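PDB 4MKO: monalysin from Pseudomonas entomophila, which forms beta-barrel pores in host membranes, lysing cells and contributing to the intestinal damage and lethality that the bacterium causes in Drosophila. Local coordinates for residues 87-95 with 157-165; 174-182 with 204-215. All blocks are in the same frame, centred on the assembly; numbering follows the deposited sequence.

Contact 1: residues 87-95 with 157-165; sequences FETSVNAKY and QNANAFAYS
Phe162 is the bump of this contact: its ring slides into a hollow lined by Val91, Tyr95 and Phe87. Although the side chain of Phe162 sets out away from residues 87-95, CG lies anti to the carbonyl carbon (chi1 -55°), and the far end of the ring comes back against them. CZ of Phe162 sits 3.6 Å from CE1 of Tyr95, with the two ring planes at 84°; CE1 of the tyrosine comes to the edge of the Phe162 ring, near its plane. Val91, in the conformer modelled here, runs beside the phenylalanine with its CG2 branch 3.7 Å from CE1 of Phe162. Phe87 closes the hollow more loosely, CZ against the edge of the same ring. A smaller knob sits beside this one, where the methyls of Ala93 and Ala161 touch, CB to CB at 3.8 Å.

Two hydrogen bonds fix the chain just past the helix end to the type I beta turn 158-161. Asn92 N donates to Ala161 O at 2.7 Å, nearly straight, while Asn92 ND2 reaches Asn160 O at 3.0 Å. One asparagine thus holds two successive carbonyls, the amide nearly coplanar with its acceptor. At the other flank a water joins Ser90 OG to Ala163 N, accepting from the latter at 3.0 Å; Ser90 OG itself donates to Phe87 O within the last helical turn.

The contact therefore packs a helix end and the linker after it on a loop, with no strand pairing between them. Phe162 also stacks on Tyr178 of strand 173-191, and Tyr95 reaches strand 29-43 through Ile41 and Ile43. Trp201, at the start of helix 201-211, bonds to Ser90 OG and packs on Phe87.

Contact 2: residues 174-182 with 204-215; sequences VDLYYLSAI and VQRNVLMENYNP
Leu179, on strand 174-182, meets helix 201-211 at Gln205, its CD1 branch 3.9 Å from CA of that residue. Two waters lie between Gln205 OE1 and the backbone of Leu179: Leu179 N donates to one, and the other may bridge to Leu179 O. A turn later Val208 brings CG1 to within 3.8 Å of Leu179 CD1, the side chains crossing at a slant. Leu209 follows, its CB 3.9 Å from Leu179 CG as the two leucines pass flank to flank, heading opposite ways; Leu209 CD2 reaches on to CA of Tyr178.

Past a closing pi-type turn, 206-211, the chain enters the short strand 213-214 and the contact turns aromatic. Tyr213, with CG anti to the backbone N (chi1 180°), lays CE2 3.6 Å from CD2 of Tyr177, the ring planes 34° apart. Its hydroxyl bonds to Asn218. Pro215 then sets CB squarely over the Tyr177 ring, a CH-pi contact 3.9 Å from the centroid. A water bonded to Tyr177 OH and Pro215 O secures this end.

This is helix-on-sheet packing within an aerolysin-like toxin: helix 204-211 runs roughly antiparallel to strand 174-182 (147° between directions, axes 8.8 Å apart), which strands 136-151 and 165-170 flank in the mixed sheet. Lys166 ties Leu209, Met210 and Tyr213 by their carbonyls, and Trp31 of strand 29-43 packs on Val208.

Overall arrangement
From the N terminus, the chain passes strands 29-43 and 46-67 before entering the inferred pore-forming region, 67-135, within which residues 87-95 lie. Contact 1 closes a long loop, with 61 residues between its segments, when the chain returns at 157-165. Contact 2 follows, closing a shorter loop, with 21 residues between its segments, on strand 173-191 and on helix 201-211 with strand 213-214. The loops run in series and neither nest nor cross, yet the contacts touch: Tyr95 OH lies 2.7 Å from Tyr178 OH, a probable hydrogen bond. Contact 1 joins residues 87-95 to the loop between strands 136-151 and 165-170; contact 2 joins the last helix to the mixed sheet.

Contact 1: residues 87-95 with 157-165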
ATOM      1  N   PHE A  87       5.121   6.760  -3.425  1.00  9.43           N
ATOM      2  CA  PHE A  87       6.163   6.160  -2.588  1.00  9.21           C
ATOM      3  C   PHE A  87       7.538   6.492  -3.158  1.00 16.40           C
ATOM      4  O   PHE A  87       8.412   6.945  -2.412  1.00 15.29           O
ATOM      5  CB  PHE A  87       6.008   4.641  -2.429  1.00  9.38           C
ATOM      6  CG  PHE A  87       7.169   4.010  -1.700  1.00 10.28           C
ATOM      7  CD1 PHE A  87       7.291   4.127  -0.321  1.00 11.79           C
ATOM      8  CD2 PHE A  87       8.181   3.353  -2.401  1.00 11.92           C
ATOM      9  CE1 PHE A  87       8.377   3.566   0.354  1.00 12.21           C
ATOM     10  CE2 PHE A  87       9.259   2.769  -1.723  1.00 14.34           C
ATOM     11  CZ  PHE A  87       9.351   2.879  -0.349  1.00 12.52           C
ATOM     12  N   GLU A  88       7.722   6.272  -4.479  1.00 15.65           N
ATOM     13  CA  GLU A  88       8.987   6.531  -5.182  1.00 16.54           C
ATOM     14  C   GLU A  88       9.484   7.954  -5.028  1.00 21.41           C
ATOM     15  O   GLU A  88      10.664   8.155  -4.738  1.00 21.65           O
ATOM     16  CB  GLU A  88       8.870   6.158  -6.666  1.00 18.08           C
ATOM     17  CG  GLU A  88       9.102   4.683  -6.887  1.00 28.14           C
ATOM     18  CD  GLU A  88       9.857   4.321  -8.151  1.00 42.70           C
ATOM     19  OE1 GLU A  88       9.777   5.062  -9.158  1.00 35.20           O
ATOM     20  OE2 GLU A  88      10.525   3.268  -8.132  1.00 36.91           O
ATOM     21  N   THR A  89       8.585   8.937  -5.169  1.00 19.14           N
ATOM     22  CA  THR A  89       8.944  10.352  -5.044  1.00 19.60           C
ATOM     23  C   THR A  89       9.289  10.738  -3.597  1.00 23.86           C
ATOM     24  O   THR A  89      10.125  11.611  -3.389  1.00 24.39           O
ATOM     25  CB  THR A  89       7.865  11.259  -5.656  1.00 29.06           C
ATOM     26  OG1 THR A  89       6.636  11.036  -4.981  1.00 36.54           O
ATOM     27  CG2 THR A  89       7.653  11.010  -7.137  1.00 26.40           C
ATOM     28  N   SER A  90       8.663  10.070  -2.612  1.00 18.99           N
ATOM     29  CA  SER A  90       8.837  10.339  -1.179  1.00 17.99           C
ATOM     30  C   SER A  90      10.135   9.793  -0.552  1.00 20.32           C
ATOM     31  O   SER A  90      10.615  10.410   0.396  1.00 20.86           O
ATOM     32  CB  SER A  90       7.624   9.846  -0.382  1.00 19.86           C
ATOM     33  OG  SER A  90       7.627   8.438  -0.171  1.00 23.39           O
ATOM     34  N   VAL A  91      10.684   8.654  -1.038  1.00 16.97           N
ATOM     35  CA  VAL A  91      11.897   8.053  -0.471  0.61 16.60           C
ATOM     36  C   VAL A  91      13.142   8.915  -0.810  1.00 21.20           C
ATOM     37  O   VAL A  91      13.264   9.402  -1.930  1.00 22.07           O
ATOM     38  CB  VAL A  91      12.031   6.545  -0.852  0.61 20.21           C
ATOM     39  CG1 VAL A  91      12.243   6.341  -2.354  0.61 20.08           C
ATOM     40  CG2 VAL A  91      13.112   5.842  -0.035  0.61 19.89           C
ATOM     41  N   ASN A  92      14.040   9.112   0.165  1.00 17.71           N
ATOM     42  CA  ASN A  92      15.249   9.925  -0.008  1.00 18.26           C
ATOM     43  C   ASN A  92      16.504   9.096  -0.261  1.00 25.22           C
ATOM     44  O   ASN A  92      17.472   9.605  -0.831  1.00 28.68           O
ATOM     45  CB  ASN A  92      15.440  10.846   1.199  1.00 17.10           C
ATOM     46  CG  ASN A  92      14.244  11.722   1.502  1.00 35.85           C
ATOM     47  OD1 ASN A  92      13.715  12.427   0.634  1.00 29.56           O
ATOM     48  ND2 ASN A  92      13.804  11.713   2.755  1.00 27.71           N
ATOM     49  N   ALA A  93      16.495   7.834   0.161  1.00 20.09           N
ATOM     50  CA  ALA A  93      17.631   6.926   0.028  1.00 19.30           C
ATOM     51  C   ALA A  93      17.420   5.907  -1.078  1.00 22.23           C
ATOM     52  O   ALA A  93      16.282   5.691  -1.517  1.00 21.92           O
ATOM     53  CB  ALA A  93      17.861   6.203   1.348  1.00 19.97           C
ATOM     54  N   LYS A  94      18.513   5.238  -1.498  1.00 17.09           N
ATOM     55  CA  LYS A  94      18.448   4.147  -2.468  1.00 16.73           C
ATOM     56  C   LYS A  94      17.592   3.056  -1.779  1.00 18.29           C
ATOM     57  O   LYS A  94      17.767   2.797  -0.587  1.00 16.39           O
ATOM     58  CB  LYS A  94      19.871   3.641  -2.788  1.00 19.71           C
ATOM     59  CG  LYS A  94      19.957   2.661  -3.942  1.00 40.11           C
ATOM     60  CD  LYS A  94      21.411   2.284  -4.211  1.00 50.73           C
ATOM     61  CE  LYS A  94      21.544   1.055  -5.078  1.00 60.13           C
ATOM     62  NZ  LYS A  94      22.968   0.670  -5.270  1.00 69.34           N
ATOM     63  N   TYR A  95      16.606   2.502  -2.499  1.00 13.84           N
ATOM     64  CA  TYR A  95      15.676   1.536  -1.913  1.00 13.20           C
ATOM     65  C   TYR A  95      15.293   0.470  -2.930  1.00 16.76           C
ATOM     66  O   TYR A  95      14.897   0.811  -4.050  1.00 17.16           O
ATOM     67  CB  TYR A  95      14.388   2.266  -1.451  1.00 12.85           C
ATOM     68  CG  TYR A  95      13.406   1.392  -0.692  1.00 12.63           C
ATOM     69  CD1 TYR A  95      13.551   1.169   0.677  1.00 13.36           C
ATOM     70  CD2 TYR A  95      12.311   0.814  -1.336  1.00 12.40           C
ATOM     71  CE1 TYR A  95      12.656   0.360   1.378  1.00 13.03           C
ATOM     72  CE2 TYR A  95      11.410   0.002  -0.644  1.00 12.23           C
ATOM     73  CZ  TYR A  95      11.589  -0.230   0.711  1.00 15.14           C
ATOM     74  OH  TYR A  95      10.696  -1.037   1.393  1.00 10.58           O
ATOM     75  N   GLN A 157      21.764   4.671  10.640  1.00 14.00           N
ATOM     76  CA  GLN A 157      22.220   5.146   9.336  1.00 14.13           C
ATOM     77  C   GLN A 157      21.141   5.674   8.424  1.00 19.08           C
ATOM     78  O   GLN A 157      21.450   6.449   7.523  1.00 19.79           O
ATOM     79  CB  GLN A 157      23.000   4.034   8.620  1.00 15.45           C
ATOM     80  CG  GLN A 157      24.283   3.649   9.356  1.00 26.20           C
ATOM     81  CD  GLN A 157      25.001   2.518   8.674  1.00 45.77           C
ATOM     82  OE1 GLN A 157      25.449   2.632   7.527  1.00 40.47           O
ATOM     83  NE2 GLN A 157      25.138   1.405   9.376  1.00 38.53           N
ATOM     84  N   ASN A 158      19.885   5.251   8.626  1.00 14.71           N
ATOM     85  CA  ASN A 158      18.807   5.628   7.724  1.00 13.78           C
ATOM     86  C   ASN A 158      17.627   6.328   8.391  1.00 16.69           C
ATOM     87  O   ASN A 158      16.507   6.194   7.906  1.00 14.43           O
ATOM     88  CB  ASN A 158      18.339   4.392   6.926  1.00 13.70           C
ATOM     89  CG  ASN A 158      19.417   3.859   6.022  1.00 18.05           C
ATOM     90  OD1 ASN A 158      19.780   4.497   5.033  1.00 17.28           O
ATOM     91  ND2 ASN A 158      20.030   2.752   6.409  1.00 13.01           N
ATOM     92  N   ALA A 159      17.874   7.162   9.424  1.00 14.51           N
ATOM     93  CA  ALA A 159      16.807   7.910  10.106  1.00 14.52           C
ATOM     94  C   ALA A 159      16.101   8.946   9.205  1.00 17.62           C
ATOM     95  O   ALA A 159      14.992   9.377   9.535  1.00 17.72           O
ATOM     96  CB  ALA A 159      17.358   8.587  11.359  1.00 15.99           C
ATOM     97  N   ASN A 160      16.731   9.335   8.069  1.00 14.33           N
ATOM     98  CA  ASN A 160      16.172  10.296   7.102  1.00 14.37           C
ATOM     99  C   ASN A 160      15.874   9.688   5.719  1.00 16.77           C
ATOM    100  O   ASN A 160      15.605  10.429   4.765  1.00 16.60           O
ATOM    101  CB  ASN A 160      17.088  11.512   6.974  1.00 16.99           C
ATOM    102  CG  ASN A 160      17.112  12.332   8.235  1.00 36.68           C
ATOM    103  OD1 ASN A 160      16.104  12.915   8.642  1.00 31.10           O
ATOM    104  ND2 ASN A 160      18.242  12.332   8.919  1.00 31.04           N
ATOM    105  N   ALA A 161      15.910   8.351   5.620  1.00 12.74           N
ATOM    106  CA  ALA A 161      15.649   7.633   4.369  1.00 11.68           C
ATOM    107  C   ALA A 161      14.217   7.854   3.854  1.00 14.56           C
ATOM    108  O   ALA A 161      14.023   7.938   2.643  1.00 13.36           O
ATOM    109  CB  ALA A 161      15.907   6.144   4.566  1.00 12.59           C
ATOM    110  N   PHE A 162      13.217   7.955   4.770  1.00 10.22           N
ATOM    111  CA  PHE A 162      11.810   8.058   4.386  1.00  9.59           C
ATOM    112  C   PHE A 162      11.136   9.377   4.796  1.00 14.17           C
ATOM    113  O   PHE A 162      11.581  10.041   5.736  1.00 12.70           O
ATOM    114  CB  PHE A 162      11.035   6.832   4.924  1.00  9.88           C
ATOM    115  CG  PHE A 162      11.630   5.507   4.486  1.00  9.87           C
ATOM    116  CD1 PHE A 162      11.344   4.977   3.226  1.00 11.76           C
ATOM    117  CD2 PHE A 162      12.533   4.829   5.299  1.00 10.39           C
ATOM    118  CE1 PHE A 162      11.919   3.768   2.810  1.00 12.48           C
ATOM    119  CE2 PHE A 162      13.104   3.619   4.885  1.00 13.06           C
ATOM    120  CZ  PHE A 162      12.805   3.104   3.638  1.00 11.42           C
ATOM    121  N   ALA A 163      10.045   9.742   4.089  1.00 12.89           N
ATOM    122  CA  ALA A 163       9.259  10.949   4.363  1.00 13.19           C
ATOM    123  C   ALA A 163       8.687  10.900   5.806  1.00 14.71           C
ATOM    124  O   ALA A 163       8.649  11.920   6.492  1.00 13.57           O
ATOM    125  CB  ALA A 163       8.122  11.072   3.349  1.00 14.38           C
ATOM    126  N   TYR A 164       8.288   9.694   6.251  1.00  9.79           N
ATOM    127  CA  TYR A 164       7.731   9.422   7.580  1.00  8.80           C
ATOM    128  C   TYR A 164       8.344   8.137   8.093  1.00 10.49           C
ATOM    129  O   TYR A 164       8.328   7.113   7.403  1.00  9.73           O
ATOM    130  CB  TYR A 164       6.195   9.268   7.508  1.00  9.53           C
ATOM    131  CG  TYR A 164       5.472  10.549   7.153  1.00 12.10           C
ATOM    132  CD1 TYR A 164       5.106  11.460   8.138  1.00 15.20           C
ATOM    133  CD2 TYR A 164       5.151  10.852   5.831  1.00 13.03           C
ATOM    134  CE1 TYR A 164       4.439  12.641   7.819  1.00 17.69           C
ATOM    135  CE2 TYR A 164       4.494  12.038   5.499  1.00 14.10           C
ATOM    136  CZ  TYR A 164       4.143  12.930   6.497  1.00 21.83           C
ATOM    137  OH  TYR A 164       3.521  14.121   6.184  1.00 21.16           O
ATOM    138  N   SER A 165       8.884   8.182   9.310  1.00  7.08           N
ATOM    139  CA  SER A 165       9.471   6.998   9.909  1.00  6.58           C
ATOM    140  C   SER A 165       9.577   7.172  11.417  1.00  7.92           C
ATOM    141  O   SER A 165       9.389   8.278  11.943  1.00  7.80           O
ATOM    142  CB  SER A 165      10.860   6.723   9.318  1.00  9.37           C
ATOM    143  OG  SER A 165      11.779   7.758   9.636  1.00 12.44           O
TER
HETATM  144  O   HOH W   1       9.344   7.703   2.018  1.00 15.66           O

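Contact 2: residues 174-182 with 204-215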
ATOM      1  N   VAL A 174      19.292  -0.003  16.834  1.00  7.70           N
ATOM      2  CA  VAL A 174      18.250   0.992  16.481  1.00  6.20           C
ATOM      3  C   VAL A 174      17.483   0.487  15.233  1.00  9.69           C
ATOM      4  O   VAL A 174      18.055   0.383  14.143  1.00  9.56           O
ATOM      5  CB  VAL A 174      18.807   2.427  16.271  1.00  9.96           C
ATOM      6  CG1 VAL A 174      17.677   3.420  15.983  1.00  9.57           C
ATOM      7  CG2 VAL A 174      19.606   2.895  17.486  1.00  9.58           C
ATOM      8  N   ASP A 175      16.203   0.183  15.414  1.00  6.62           N
ATOM      9  CA  ASP A 175      15.323  -0.315  14.343  1.00  6.19           C
ATOM     10  C   ASP A 175      14.666   0.830  13.593  1.00 10.93           C
ATOM     11  O   ASP A 175      14.482   1.907  14.170  1.00 10.58           O
ATOM     12  CB  ASP A 175      14.272  -1.266  14.933  1.00  6.95           C
ATOM     13  CG  ASP A 175      14.830  -2.611  15.372  1.00  8.35           C
ATOM     14  OD1 ASP A 175      16.043  -2.842  15.187  1.00  9.34           O
ATOM     15  OD2 ASP A 175      14.054  -3.429  15.892  1.00 10.39           O
ATOM     16  N   LEU A 176      14.320   0.613  12.309  1.00  6.23           N
ATOM     17  CA  LEU A 176      13.695   1.644  11.486  1.00  5.73           C
ATOM     18  C   LEU A 176      12.306   1.187  11.029  1.00  9.52           C
ATOM     19  O   LEU A 176      12.178   0.175  10.335  1.00  8.50           O
ATOM     20  CB  LEU A 176      14.586   1.991  10.275  1.00  5.96           C
ATOM     21  CG  LEU A 176      14.085   3.112   9.358  1.00  9.44           C
ATOM     22  CD1 LEU A 176      14.046   4.473  10.077  1.00  9.49           C
ATOM     23  CD2 LEU A 176      14.954   3.234   8.101  1.00 11.94           C
ATOM     24  N   TYR A 177      11.274   1.943  11.417  1.00  4.94           N
ATOM     25  CA  TYR A 177       9.893   1.640  11.076  1.00  5.05           C
ATOM     26  C   TYR A 177       9.439   2.617  10.025  1.00  7.42           C
ATOM     27  O   TYR A 177       9.615   3.820  10.190  1.00  5.80           O
ATOM     28  CB  TYR A 177       8.972   1.773  12.305  1.00  5.64           C
ATOM     29  CG  TYR A 177       9.133   0.657  13.310  1.00  6.03           C
ATOM     30  CD1 TYR A 177      10.212   0.635  14.190  1.00  6.54           C
ATOM     31  CD2 TYR A 177       8.198  -0.372  13.392  1.00  6.33           C
ATOM     32  CE1 TYR A 177      10.375  -0.405  15.107  1.00  5.83           C
ATOM     33  CE2 TYR A 177       8.334  -1.402  14.324  1.00  7.18           C
ATOM     34  CZ  TYR A 177       9.428  -1.414  15.177  1.00 10.82           C
ATOM     35  OH  TYR A 177       9.549  -2.404  16.111  1.00 10.55           O
ATOM     36  N   TYR A 178       8.858   2.108   8.943  1.00  4.85           N
ATOM     37  CA  TYR A 178       8.368   2.962   7.867  1.00  4.68           C
ATOM     38  C   TYR A 178       7.281   2.209   7.086  1.00  7.63           C
ATOM     39  O   TYR A 178       7.104   0.997   7.287  1.00  7.17           O
ATOM     40  CB  TYR A 178       9.539   3.394   6.926  1.00  5.07           C
ATOM     41  CG  TYR A 178      10.088   2.230   6.129  1.00  5.74           C
ATOM     42  CD1 TYR A 178      11.001   1.338   6.697  1.00  6.72           C
ATOM     43  CD2 TYR A 178       9.626   1.961   4.839  1.00  6.70           C
ATOM     44  CE1 TYR A 178      11.483   0.243   5.981  1.00  5.01           C
ATOM     45  CE2 TYR A 178      10.077   0.849   4.127  1.00  7.59           C
ATOM     46  CZ  TYR A 178      11.020   0.004   4.695  1.00  9.33           C
ATOM     47  OH  TYR A 178      11.426  -1.126   4.019  1.00  8.39           O
ATOM     48  N   LEU A 179       6.568   2.918   6.195  1.00  4.94           N
ATOM     49  CA  LEU A 179       5.585   2.269   5.331  1.00  4.55           C
ATOM     50  C   LEU A 179       6.048   2.339   3.886  1.00  7.18           C
ATOM     51  O   LEU A 179       6.697   3.302   3.494  1.00  5.87           O
ATOM     52  CB  LEU A 179       4.197   2.947   5.406  1.00  4.51           C
ATOM     53  CG  LEU A 179       3.563   3.180   6.785  1.00  6.71           C
ATOM     54  CD1 LEU A 179       2.164   3.817   6.618  1.00  6.24           C
ATOM     55  CD2 LEU A 179       3.440   1.875   7.578  1.00  6.08           C
ATOM     56  N   SER A 180       5.628   1.354   3.072  1.00  6.36           N
ATOM     57  CA  SER A 180       5.836   1.386   1.632  1.00  6.70           C
ATOM     58  C   SER A 180       4.512   1.079   0.972  1.00  8.95           C
ATOM     59  O   SER A 180       3.581   0.605   1.630  1.00  7.48           O
ATOM     60  CB  SER A 180       6.901   0.396   1.181  1.00  8.43           C
ATOM     61  OG  SER A 180       6.411  -0.925   1.107  1.00 13.52           O
ATOM     62  N   ALA A 181       4.437   1.306  -0.332  1.00  8.52           N
ATOM     63  CA  ALA A 181       3.186   1.074  -1.047  1.00  7.38           C
ATOM     64  C   ALA A 181       3.456   0.624  -2.478  1.00  9.93           C
ATOM     65  O   ALA A 181       4.382   1.114  -3.123  1.00  9.06           O
ATOM     66  CB  ALA A 181       2.349   2.340  -1.041  1.00  8.26           C
ATOM     67  N   ILE A 182       2.661  -0.337  -2.940  1.00  5.99           N
ATOM     68  CA  ILE A 182       2.703  -0.889  -4.297  1.00  6.23           C
ATOM     69  C   ILE A 182       1.263  -0.861  -4.813  1.00  9.25           C
ATOM     70  O   ILE A 182       0.323  -0.721  -4.019  1.00  8.25           O
ATOM     71  CB  ILE A 182       3.321  -2.331  -4.348  1.00  8.87           C
ATOM     72  CG1 ILE A 182       2.388  -3.407  -3.700  1.00  7.87           C
ATOM     73  CG2 ILE A 182       4.755  -2.373  -3.741  1.00  9.44           C
ATOM     74  CD1 ILE A 182       2.818  -4.870  -3.834  1.00  7.68           C
ATOM     75  N   VAL A 204      -2.073   8.956   4.420  1.00  5.46           N
ATOM     76  CA  VAL A 204      -2.013   7.558   4.864  1.00  4.51           C
ATOM     77  C   VAL A 204      -0.837   7.336   5.815  1.00  7.65           C
ATOM     78  O   VAL A 204      -1.028   6.698   6.837  1.00  6.93           O
ATOM     79  CB  VAL A 204      -2.044   6.556   3.669  1.00  7.98           C
ATOM     80  CG1 VAL A 204      -1.763   5.116   4.118  1.00  7.78           C
ATOM     81  CG2 VAL A 204      -3.402   6.622   2.966  1.00  7.77           C
ATOM     82  N   GLN A 205       0.376   7.824   5.477  1.00  5.89           N
ATOM     83  CA  GLN A 205       1.542   7.629   6.355  1.00  5.45           C
ATOM     84  C   GLN A 205       1.356   8.334   7.679  1.00  9.36           C
ATOM     85  O   GLN A 205       1.636   7.723   8.710  1.00  9.43           O
ATOM     86  CB  GLN A 205       2.829   8.131   5.708  1.00  6.77           C
ATOM     87  CG  GLN A 205       3.288   7.287   4.529  1.00  6.73           C
ATOM     88  CD  GLN A 205       4.432   8.005   3.867  1.00 11.67           C
ATOM     89  OE1 GLN A 205       5.605   7.695   4.106  1.00  8.98           O
ATOM     90  NE2 GLN A 205       4.099   8.983   3.030  1.00  8.98           N
ATOM     91  N   ARG A 206       0.862   9.603   7.658  1.00  6.31           N
ATOM     92  CA  ARG A 206       0.646  10.362   8.889  0.51  6.59           C
ATOM     93  C   ARG A 206      -0.320   9.604   9.814  1.00 10.28           C
ATOM     94  O   ARG A 206      -0.001   9.388  10.985  1.00 10.17           O
ATOM     95  CB  ARG A 206       0.111  11.775   8.581  0.51  7.80           C
ATOM     96  CG  ARG A 206       0.076  12.723   9.790  0.51 13.88           C
ATOM     97  CD  ARG A 206      -0.895  13.897   9.622  0.51 17.13           C
ATOM     98  NE  ARG A 206      -0.837  14.506   8.291  0.51 19.01           N
ATOM     99  CZ  ARG A 206      -1.840  14.509   7.418  0.51 32.66           C
ATOM    100  NH1 ARG A 206      -3.009  13.967   7.736  0.51 16.40           N
ATOM    101  NH2 ARG A 206      -1.687  15.066   6.224  0.51 26.73           N
ATOM    102  N   ASN A 207      -1.458   9.164   9.283  1.00  7.09           N
ATOM    103  CA  ASN A 207      -2.477   8.481  10.073  1.00  6.85           C
ATOM    104  C   ASN A 207      -2.128   7.067  10.494  1.00 10.17           C
ATOM    105  O   ASN A 207      -2.295   6.728  11.668  1.00  9.12           O
ATOM    106  CB  ASN A 207      -3.803   8.510   9.352  1.00  7.73           C
ATOM    107  CG  ASN A 207      -4.484   9.852   9.467  1.00 20.37           C
ATOM    108  OD1 ASN A 207      -5.309  10.074  10.362  1.00 17.65           O
ATOM    109  ND2 ASN A 207      -4.199  10.753   8.543  1.00 11.43           N
ATOM    110  N   VAL A 208      -1.663   6.246   9.557  1.00  7.28           N
ATOM    111  CA  VAL A 208      -1.357   4.847   9.850  1.00  6.30           C
ATOM    112  C   VAL A 208      -0.107   4.696  10.742  1.00  9.73           C
ATOM    113  O   VAL A 208      -0.165   4.004  11.749  1.00 10.43           O
ATOM    114  CB  VAL A 208      -1.268   3.999   8.541  1.00  8.90           C
ATOM    115  CG1 VAL A 208      -0.682   2.599   8.791  1.00  8.46           C
ATOM    116  CG2 VAL A 208      -2.620   3.908   7.851  1.00  8.90           C
ATOM    117  N   LEU A 209       1.015   5.269  10.336  1.00  5.82           N
ATOM    118  CA  LEU A 209       2.267   5.088  11.083  1.00  5.90           C
ATOM    119  C   LEU A 209       2.461   6.052  12.238  1.00  9.15           C
ATOM    120  O   LEU A 209       2.886   5.652  13.326  1.00  9.06           O
ATOM    121  CB  LEU A 209       3.455   5.182  10.121  1.00  5.64           C
ATOM    122  CG  LEU A 209       4.869   5.034  10.746  1.00  9.87           C
ATOM    123  CD1 LEU A 209       5.081   3.626  11.337  1.00 10.35           C
ATOM    124  CD2 LEU A 209       5.957   5.374   9.733  1.00 12.95           C
ATOM    125  N   MET A 210       2.252   7.334  11.976  1.00  6.24           N
ATOM    126  CA  MET A 210       2.589   8.354  12.970  1.00  6.32           C
ATOM    127  C   MET A 210       1.587   8.425  14.106  1.00 11.62           C
ATOM    128  O   MET A 210       1.995   8.474  15.270  1.00 11.42           O
ATOM    129  CB  MET A 210       2.800   9.729  12.301  1.00  7.91           C
ATOM    130  CG  MET A 210       3.818   9.717  11.131  1.00  9.81           C
ATOM    131  SD  MET A 210       5.413   8.914  11.496  1.00 11.03           S
ATOM    132  CE  MET A 210       6.165  10.167  12.612  1.00  8.61           C
ATOM    133  N   GLU A 211       0.290   8.378  13.770  1.00  8.32           N
ATOM    134  CA  GLU A 211      -0.778   8.498  14.760  1.00  8.22           C
ATOM    135  C   GLU A 211      -1.318   7.158  15.290  1.00 12.55           C
ATOM    136  O   GLU A 211      -1.709   7.118  16.451  1.00 13.43           O
ATOM    137  CB  GLU A 211      -1.914   9.387  14.226  1.00  9.46           C
ATOM    138  CG  GLU A 211      -1.424  10.808  13.970  1.00 19.81           C
ATOM    139  CD  GLU A 211      -2.371  11.842  13.395  1.00 46.27           C
ATOM    140  OE1 GLU A 211      -3.602  11.609  13.393  1.00 34.24           O
ATOM    141  OE2 GLU A 211      -1.871  12.910  12.967  1.00 42.14           O
ATOM    142  N   ASN A 212      -1.331   6.081  14.478  1.00  9.85           N
ATOM    143  CA  ASN A 212      -1.931   4.794  14.861  1.00 10.80           C
ATOM    144  C   ASN A 212      -1.006   3.620  15.132  1.00 17.45           C
ATOM    145  O   ASN A 212      -1.495   2.514  15.396  1.00 20.74           O
ATOM    146  CB  ASN A 212      -2.926   4.353  13.825  1.00 10.65           C
ATOM    147  CG  ASN A 212      -4.255   4.965  14.065  1.00 29.30           C
ATOM    148  OD1 ASN A 212      -4.981   4.553  14.974  1.00 24.39           O
ATOM    149  ND2 ASN A 212      -4.569   5.998  13.286  1.00 20.89           N
ATOM    150  N   TYR A 213       0.277   3.794  14.992  1.00 10.40           N
ATOM    151  CA  TYR A 213       1.149   2.697  15.346  1.00  8.77           C
ATOM    152  C   TYR A 213       2.121   3.221  16.366  1.00 12.78           C
ATOM    153  O   TYR A 213       2.622   4.337  16.239  1.00 13.07           O
ATOM    154  CB  TYR A 213       1.864   2.062  14.139  1.00  7.63           C
ATOM    155  CG  TYR A 213       2.765   0.927  14.562  1.00  8.78           C
ATOM    156  CD1 TYR A 213       2.236  -0.249  15.100  1.00  9.43           C
ATOM    157  CD2 TYR A 213       4.148   1.054  14.506  1.00  9.64           C
ATOM    158  CE1 TYR A 213       3.066  -1.272  15.563  1.00  8.97           C
ATOM    159  CE2 TYR A 213       4.987   0.027  14.943  1.00 10.48           C
ATOM    160  CZ  TYR A 213       4.441  -1.124  15.486  1.00 11.93           C
ATOM    161  OH  TYR A 213       5.275  -2.109  15.949  1.00 14.25           O
ATOM    162  N   ASN A 214       2.367   2.411  17.380  1.00  9.84           N
ATOM    163  CA  ASN A 214       3.254   2.735  18.473  1.00  9.34           C
ATOM    164  C   ASN A 214       4.337   1.647  18.541  1.00 13.95           C
ATOM    165  O   ASN A 214       4.051   0.556  19.042  1.00 13.22           O
ATOM    166  CB  ASN A 214       2.423   2.797  19.759  1.00 10.55           C
ATOM    167  CG  ASN A 214       3.176   3.303  20.954  1.00 28.44           C
ATOM    168  OD1 ASN A 214       4.388   3.140  21.056  1.00 20.01           O
ATOM    169  ND2 ASN A 214       2.460   3.907  21.896  1.00 19.82           N
ATOM    170  N   PRO A 215       5.566   1.906  18.022  1.00 11.78           N
ATOM    171  CA  PRO A 215       6.612   0.858  18.040  1.00 11.87           C
ATOM    172  C   PRO A 215       6.973   0.456  19.463  1.00 18.65           C
ATOM    173  O   PRO A 215       7.349  -0.698  19.708  1.00 17.31           O
ATOM    174  CB  PRO A 215       7.816   1.519  17.342  1.00 13.80           C
ATOM    175  CG  PRO A 215       7.268   2.674  16.604  1.00 18.04           C
ATOM    176  CD  PRO A 215       6.053   3.137  17.368  1.00 14.49           C
TER
HETATM  177  O   HOH W   2       7.741  -2.813  18.077  1.00 14.95           O
HETATM  178  O   HOH W   3       6.345   5.744   6.151  1.00  9.85           O
HETATM  179  O   HOH W   4       7.631   5.872   3.007  1.00 14.45           O